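Pullulanase (Klebsiella oxytoca, PDB 2YOC) hydrolyses the alpha-1,6-glucosidic linkages of pullulan and related branched alpha-glucans, and is exported through a type 2 secretion system. Local coordinates at residues L188-S193 with T205-K210; S194-D199 with Q246-A251. All coordinates share one frame; numbering follows the deposited sequence.

Interaction 1 of 2, residues L188-S193 with T205-K210; sequences LYYSHS and TDRYLK
The backbones of Leu188-Ser191 and Asp206-Leu209 run roughly antiparallel, their end-to-end directions 144° apart, with Leu188 N giving a bond to Leu209 O (2.9 Å), Leu209 N one to Leu188 O and Tyr190 N one to Arg207 O (3.0 Å). Successive strand residues then turn to opposite sides: Tyr189 to one, Tyr190 to the other. Tyr189 offers a ring face to Tyr208 CB, which sits 3.5 Å from the ring centroid and almost on its normal, a CH-pi contact in which the broad ring gives the methylene a flat apolar seat while its hydroxyl still reaches the Arg187 side chain. The two tyrosine rings lie side by side at an oblique 34°. Tyr190 CG falls between its own N and carbonyl carbon (chi1 58°), which swings the ring over the partner segment, where Arg207 CB packs on its face at 3.7 Å from the centroid. Arg207 runs alongside the ring, and Tyr190 OH lies over a face of its guanidinium, 3.3 Å from Arg207 NE, at an angle too poor for a hydrogen bond; the exposed arginine thus spends its methylenes on the ring. Tyr189 OH is hydrogen-bonded to Arg187, whose cation also makes a cation-pi contact with the Tyr208 ring. On its other side, strand 185-191 pairs with strand 248-254, while Tyr190 and Leu209 both reach Leu244 of helix 241-244.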
loop_
_atom_site.group_PDB
_atom_site.type_symbol
_atom_site.label_atom_id
_atom_site.label_comp_id
_atom_site.label_asym_id
_atom_site.label_seq_id
_atom_site.Cartn_x
_atom_site.Cartn_y
_atom_site.Cartn_z
ATOM N N LEU B 188 -1.051 -52.760 -21.610
ATOM C CA LEU B 188 0.290 -52.358 -21.991
ATOM C C LEU B 188 0.875 -53.365 -22.997
ATOM O O LEU B 188 1.419 -54.392 -22.604
ATOM C CB LEU B 188 1.211 -52.112 -20.780
ATOM C CG LEU B 188 2.615 -51.577 -21.075
ATOM C CD1 LEU B 188 2.561 -50.237 -21.766
ATOM C CD2 LEU B 188 3.422 -51.480 -19.802
ATOM N N TYR B 189 0.709 -53.072 -24.295
ATOM C CA TYR B 189 1.241 -53.884 -25.386
ATOM C C TYR B 189 2.732 -53.606 -25.519
ATOM O O TYR B 189 3.175 -52.490 -25.230
ATOM C CB TYR B 189 0.503 -53.575 -26.710
ATOM C CG TYR B 189 -0.862 -54.232 -26.807
ATOM C CD1 TYR B 189 -1.956 -53.728 -26.099
ATOM C CD2 TYR B 189 -1.056 -55.374 -27.582
ATOM C CE1 TYR B 189 -3.206 -54.346 -26.162
ATOM C CE2 TYR B 189 -2.300 -55.999 -27.656
ATOM C CZ TYR B 189 -3.373 -55.485 -26.937
ATOM O OH TYR B 189 -4.602 -56.106 -27.017
ATOM N N TYR B 190 3.507 -54.622 -25.942
ATOM C CA TYR B 190 4.960 -54.518 -26.107
ATOM C C TYR B 190 5.503 -55.388 -27.249
ATOM O O TYR B 190 4.914 -56.411 -27.577
ATOM C CB TYR B 190 5.683 -54.838 -24.778
ATOM C CG TYR B 190 5.379 -56.216 -24.221
ATOM C CD1 TYR B 190 4.263 -56.434 -23.410
ATOM C CD2 TYR B 190 6.211 -57.303 -24.491
ATOM C CE1 TYR B 190 3.961 -57.704 -22.914
ATOM C CE2 TYR B 190 5.942 -58.570 -23.965
ATOM C CZ TYR B 190 4.812 -58.765 -23.178
ATOM O OH TYR B 190 4.516 -60.008 -22.672
ATOM N N SER B 191 6.625 -54.964 -27.851
ATOM C CA SER B 191 7.349 -55.665 -28.916
ATOM C C SER B 191 8.831 -55.359 -28.793
ATOM O O SER B 191 9.239 -54.185 -28.780
ATOM C CB SER B 191 6.838 -55.293 -30.306
ATOM O OG SER B 191 7.506 -56.020 -31.329
ATOM N N HIS B 192 9.630 -56.429 -28.669
ATOM C CA HIS B 192 11.060 -56.299 -28.498
ATOM C C HIS B 192 11.748 -55.758 -29.733
ATOM O O HIS B 192 12.493 -54.773 -29.625
ATOM C CB HIS B 192 11.652 -57.651 -28.097
ATOM C CG HIS B 192 13.145 -57.650 -27.932
ATOM N ND1 HIS B 192 13.992 -57.966 -28.989
ATOM C CD2 HIS B 192 13.892 -57.419 -26.825
ATOM C CE1 HIS B 192 15.219 -57.884 -28.500
ATOM N NE2 HIS B 192 15.209 -57.574 -27.199
ATOM N N SER B 193 11.501 -56.399 -30.898
ATOM C CA SER B 193 12.197 -56.053 -32.124
ATOM C C SER B 193 11.400 -55.340 -33.201
ATOM O O SER B 193 11.973 -54.982 -34.243
ATOM C CB SER B 193 12.884 -57.286 -32.681
ATOM O OG SER B 193 13.886 -57.739 -31.783
ATOM N N THR B 205 -2.147 -58.201 -32.194
ATOM C CA THR B 205 -1.647 -59.553 -31.922
ATOM C C THR B 205 -0.403 -59.595 -30.999
ATOM O O THR B 205 -0.096 -60.665 -30.451
ATOM C CB THR B 205 -1.328 -60.210 -33.248
ATOM O OG1 THR B 205 -0.448 -59.334 -33.960
ATOM C CG2 THR B 205 -2.567 -60.471 -34.067
ATOM N N ASP B 206 0.327 -58.444 -30.867
ATOM C CA ASP B 206 1.513 -58.295 -30.010
ATOM C C ASP B 206 1.168 -58.604 -28.566
ATOM O O ASP B 206 0.048 -58.357 -28.119
ATOM C CB ASP B 206 2.102 -56.879 -30.068
ATOM C CG ASP B 206 2.513 -56.390 -31.432
ATOM O OD1 ASP B 206 3.603 -56.792 -31.897
ATOM O OD2 ASP B 206 1.899 -55.420 -31.917
ATOM N N ARG B 207 2.132 -59.149 -27.836
ATOM C CA ARG B 207 1.998 -59.505 -26.427
ATOM C C ARG B 207 1.537 -58.257 -25.618
ATOM O O ARG B 207 1.854 -57.132 -26.004
ATOM C CB ARG B 207 3.380 -59.954 -25.913
ATOM C CG ARG B 207 3.934 -61.300 -26.414
ATOM C CD ARG B 207 4.302 -62.235 -25.259
ATOM N NE ARG B 207 3.138 -62.515 -24.405
ATOM C CZ ARG B 207 3.108 -63.394 -23.403
ATOM N NH1 ARG B 207 4.186 -64.115 -23.109
ATOM N NH2 ARG B 207 2.001 -63.558 -22.689
ATOM N N TYR B 208 0.796 -58.441 -24.524
ATOM C CA TYR B 208 0.369 -57.303 -23.707
ATOM C C TYR B 208 0.313 -57.690 -22.253
ATOM O O TYR B 208 0.565 -58.847 -21.926
ATOM C CB TYR B 208 -0.987 -56.717 -24.166
ATOM C CG TYR B 208 -2.135 -57.703 -24.172
ATOM C CD1 TYR B 208 -2.400 -58.488 -25.292
ATOM C CD2 TYR B 208 -2.944 -57.872 -23.051
ATOM C CE1 TYR B 208 -3.441 -59.414 -25.296
ATOM C CE2 TYR B 208 -4.006 -58.780 -23.052
ATOM C CZ TYR B 208 -4.249 -59.554 -24.177
ATOM O OH TYR B 208 -5.271 -60.479 -24.196
ATOM N N LEU B 209 -0.017 -56.718 -21.384
ATOM C CA LEU B 209 -0.247 -56.909 -19.953
ATOM C C LEU B 209 -1.564 -56.198 -19.621
ATOM O O LEU B 209 -1.843 -55.118 -20.173
ATOM C CB LEU B 209 0.856 -56.310 -19.078
ATOM C CG LEU B 209 2.328 -56.614 -19.330
ATOM C CD1 LEU B 209 3.173 -55.821 -18.366
ATOM C CD2 LEU B 209 2.648 -58.088 -19.173
ATOM N N LYS B 210 -2.369 -56.785 -18.727
ATOM C CA LYS B 210 -3.627 -56.158 -18.361
ATOM C C LYS B 210 -3.409 -55.127 -17.245
ATOM O O LYS B 210 -2.770 -55.419 -16.228
ATOM C CB LYS B 210 -4.722 -57.208 -18.039
ATOM C CG LYS B 210 -6.096 -56.661 -17.594
ATOM C CD LYS B 210 -6.989 -56.143 -18.751
ATOM C CE LYS B 210 -8.151 -55.285 -18.274
ATOM N NZ LYS B 210 -7.891 -53.820 -18.431
#

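Interaction 2 of 2, residues S194-D199 with Q246-A251; sequences SKVAAD and QGETVA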
loop_
_atom_site.group_PDB
_atom_site.type_symbol
_atom_site.label_atom_id
_atom_site.label_comp_id
_atom_site.label_asym_id
_atom_site.label_seq_id
_atom_site.Cartn_x
_atom_site.Cartn_y
_atom_site.Cartn_z
ATOM N N SER B 194 10.091 -55.100 -32.949
ATOM C CA SER B 194 9.199 -54.438 -33.911
ATOM C C SER B 194 8.325 -53.368 -33.250
ATOM O O SER B 194 8.358 -53.211 -32.029
ATOM C CB SER B 194 8.308 -55.472 -34.596
ATOM O OG SER B 194 8.922 -56.746 -34.729
ATOM N N LYS B 195 7.554 -52.619 -34.064
ATOM C CA LYS B 195 6.607 -51.611 -33.567
ATOM C C LYS B 195 5.304 -52.320 -33.277
ATOM O O LYS B 195 4.925 -53.265 -33.989
ATOM C CB LYS B 195 6.327 -50.519 -34.626
ATOM C CG LYS B 195 7.477 -49.559 -34.910
ATOM C CD LYS B 195 7.504 -49.066 -36.362
ATOM C CE LYS B 195 8.261 -50.064 -37.229
ATOM N NZ LYS B 195 7.949 -49.934 -38.678
ATOM N N VAL B 196 4.610 -51.876 -32.233
ATOM C CA VAL B 196 3.287 -52.374 -31.893
ATOM C C VAL B 196 2.363 -51.762 -32.952
ATOM O O VAL B 196 2.368 -50.545 -33.148
ATOM C CB VAL B 196 2.870 -51.999 -30.452
ATOM C CG1 VAL B 196 1.407 -52.356 -30.187
ATOM C CG2 VAL B 196 3.778 -52.672 -29.431
ATOM N N ALA B 197 1.661 -52.624 -33.703
ATOM C CA ALA B 197 0.766 -52.202 -34.767
ATOM C C ALA B 197 -0.414 -53.170 -34.932
ATOM O O ALA B 197 -0.583 -54.115 -34.146
ATOM C CB ALA B 197 1.540 -52.060 -36.076
ATOM N N ALA B 198 -1.247 -52.891 -35.941
ATOM C CA ALA B 198 -2.382 -53.710 -36.310
ATOM C C ALA B 198 -1.957 -54.526 -37.543
ATOM O O ALA B 198 -1.271 -53.993 -38.428
ATOM C CB ALA B 198 -3.571 -52.819 -36.639
ATOM N N ASP B 199 -2.346 -55.817 -37.604
ATOM C CA ASP B 199 -2.011 -56.698 -38.738
ATOM C C ASP B 199 -2.903 -56.412 -39.973
ATOM O O ASP B 199 -3.640 -55.416 -39.976
ATOM C CB ASP B 199 -2.051 -58.194 -38.310
ATOM C CG ASP B 199 -3.389 -58.741 -37.819
ATOM O OD1 ASP B 199 -4.420 -58.037 -37.966
ATOM O OD2 ASP B 199 -3.414 -59.895 -37.332
ATOM N N GLN B 246 13.342 -53.161 -22.806
ATOM C CA GLN B 246 14.295 -53.525 -23.836
ATOM C C GLN B 246 13.840 -53.060 -25.190
ATOM O O GLN B 246 14.656 -52.965 -26.102
ATOM C CB GLN B 246 14.528 -55.051 -23.850
ATOM C CG GLN B 246 15.499 -55.551 -22.767
ATOM C CD GLN B 246 16.905 -55.059 -23.009
ATOM O OE1 GLN B 246 17.562 -55.437 -23.986
ATOM N NE2 GLN B 246 17.365 -54.156 -22.155
ATOM N N GLY B 247 12.550 -52.796 -25.332
ATOM C CA GLY B 247 11.993 -52.404 -26.618
ATOM C C GLY B 247 10.843 -51.439 -26.545
ATOM O O GLY B 247 10.858 -50.522 -25.724
ATOM N N GLU B 248 9.867 -51.606 -27.437
ATOM C CA GLU B 248 8.705 -50.730 -27.474
ATOM C C GLU B 248 7.610 -51.188 -26.497
ATOM O O GLU B 248 7.492 -52.381 -26.204
ATOM C CB GLU B 248 8.141 -50.613 -28.905
ATOM C CG GLU B 248 7.065 -49.545 -29.018
ATOM C CD GLU B 248 6.666 -49.138 -30.416
ATOM O OE1 GLU B 248 7.462 -48.434 -31.081
ATOM O OE2 GLU B 248 5.515 -49.442 -30.808
ATOM N N THR B 249 6.862 -50.218 -25.963
ATOM C CA THR B 249 5.673 -50.391 -25.140
ATOM C C THR B 249 4.659 -49.371 -25.657
ATOM O O THR B 249 5.026 -48.252 -26.037
ATOM C CB THR B 249 5.908 -50.193 -23.638
ATOM O OG1 THR B 249 6.405 -48.877 -23.408
ATOM C CG2 THR B 249 6.795 -51.253 -23.030
ATOM N N VAL B 250 3.394 -49.756 -25.691
ATOM C CA VAL B 250 2.334 -48.885 -26.179
ATOM C C VAL B 250 1.125 -49.076 -25.258
ATOM O O VAL B 250 0.738 -50.228 -24.991
ATOM C CB VAL B 250 2.002 -49.198 -27.670
ATOM C CG1 VAL B 250 0.646 -48.647 -28.074
ATOM C CG2 VAL B 250 3.084 -48.678 -28.605
ATOM N N ALA B 251 0.539 -47.956 -24.769
ATOM C CA ALA B 251 -0.648 -48.032 -23.933
ATOM C C ALA B 251 -1.901 -48.071 -24.811
ATOM O O ALA B 251 -2.082 -47.212 -25.685
ATOM C CB ALA B 251 -0.693 -46.864 -22.989
#
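Glu248 has CG opposite its backbone N (chi1 -171°) and a chain extended beyond CG, a reach that carries its carboxylate from the strand to the loop at Lys195 and Val196. There OE2 accepts the amide of Val196, N to OE2 3.0 Å, in a fairly straight bond of 164° at the hydrogen. The donor comes from above the carboxylate plane, 51° out of it. The same OE2 forms a salt bridge with Arg357, so one buried oxygen serves a backbone amide and a cation together, which probably favours the ionised acid. A long acidic side chain suits this place because strands 185-191 and 260-267 already flank strand 248-254, so a loop lying over the sheet is met by side chains, and the long glutamate spans the gap. Lys195 brings its aliphatic CG to 4.0 Å from Glu248 OE1. Two residues along the strand, Val250 points to the same side as Glu248, and its CG2 lies 3.8 Å from Val196 CB; the two beta-branched side chains lie flank to flank, pointing opposite ways. Val196 is thus held twice, by its amide on Glu248 and by its side chain on Val250. The arrangement is that of a loop laid over one face of a beta-sheet, here in the Pullulanase N2 domain, whose family belongs to the E-set clan.

Both contacts lie in the Pullulanase N2 domain, their centres about 6 Å apart, and share one sheet: strand 185-191 of interaction 1 neighbours strand 248-254 of interaction 2, through backbone pairing of Tyr189 with Val250 and Ser191 with Glu248. Interaction 1 continues this pairing at the sheet's margin, mixing buried and solvent-facing residues, and rests on main-chain bonds and aromatic faces. Interaction 2 is smaller, 196 Å² against 509 Å², but more buried where strand meets loop, and its one cross-bond ends on a carboxylate. Asp206 ties the two together, its OD2 reaching Ala197 N in a weak hydrogen bond while its side chain touches Val196.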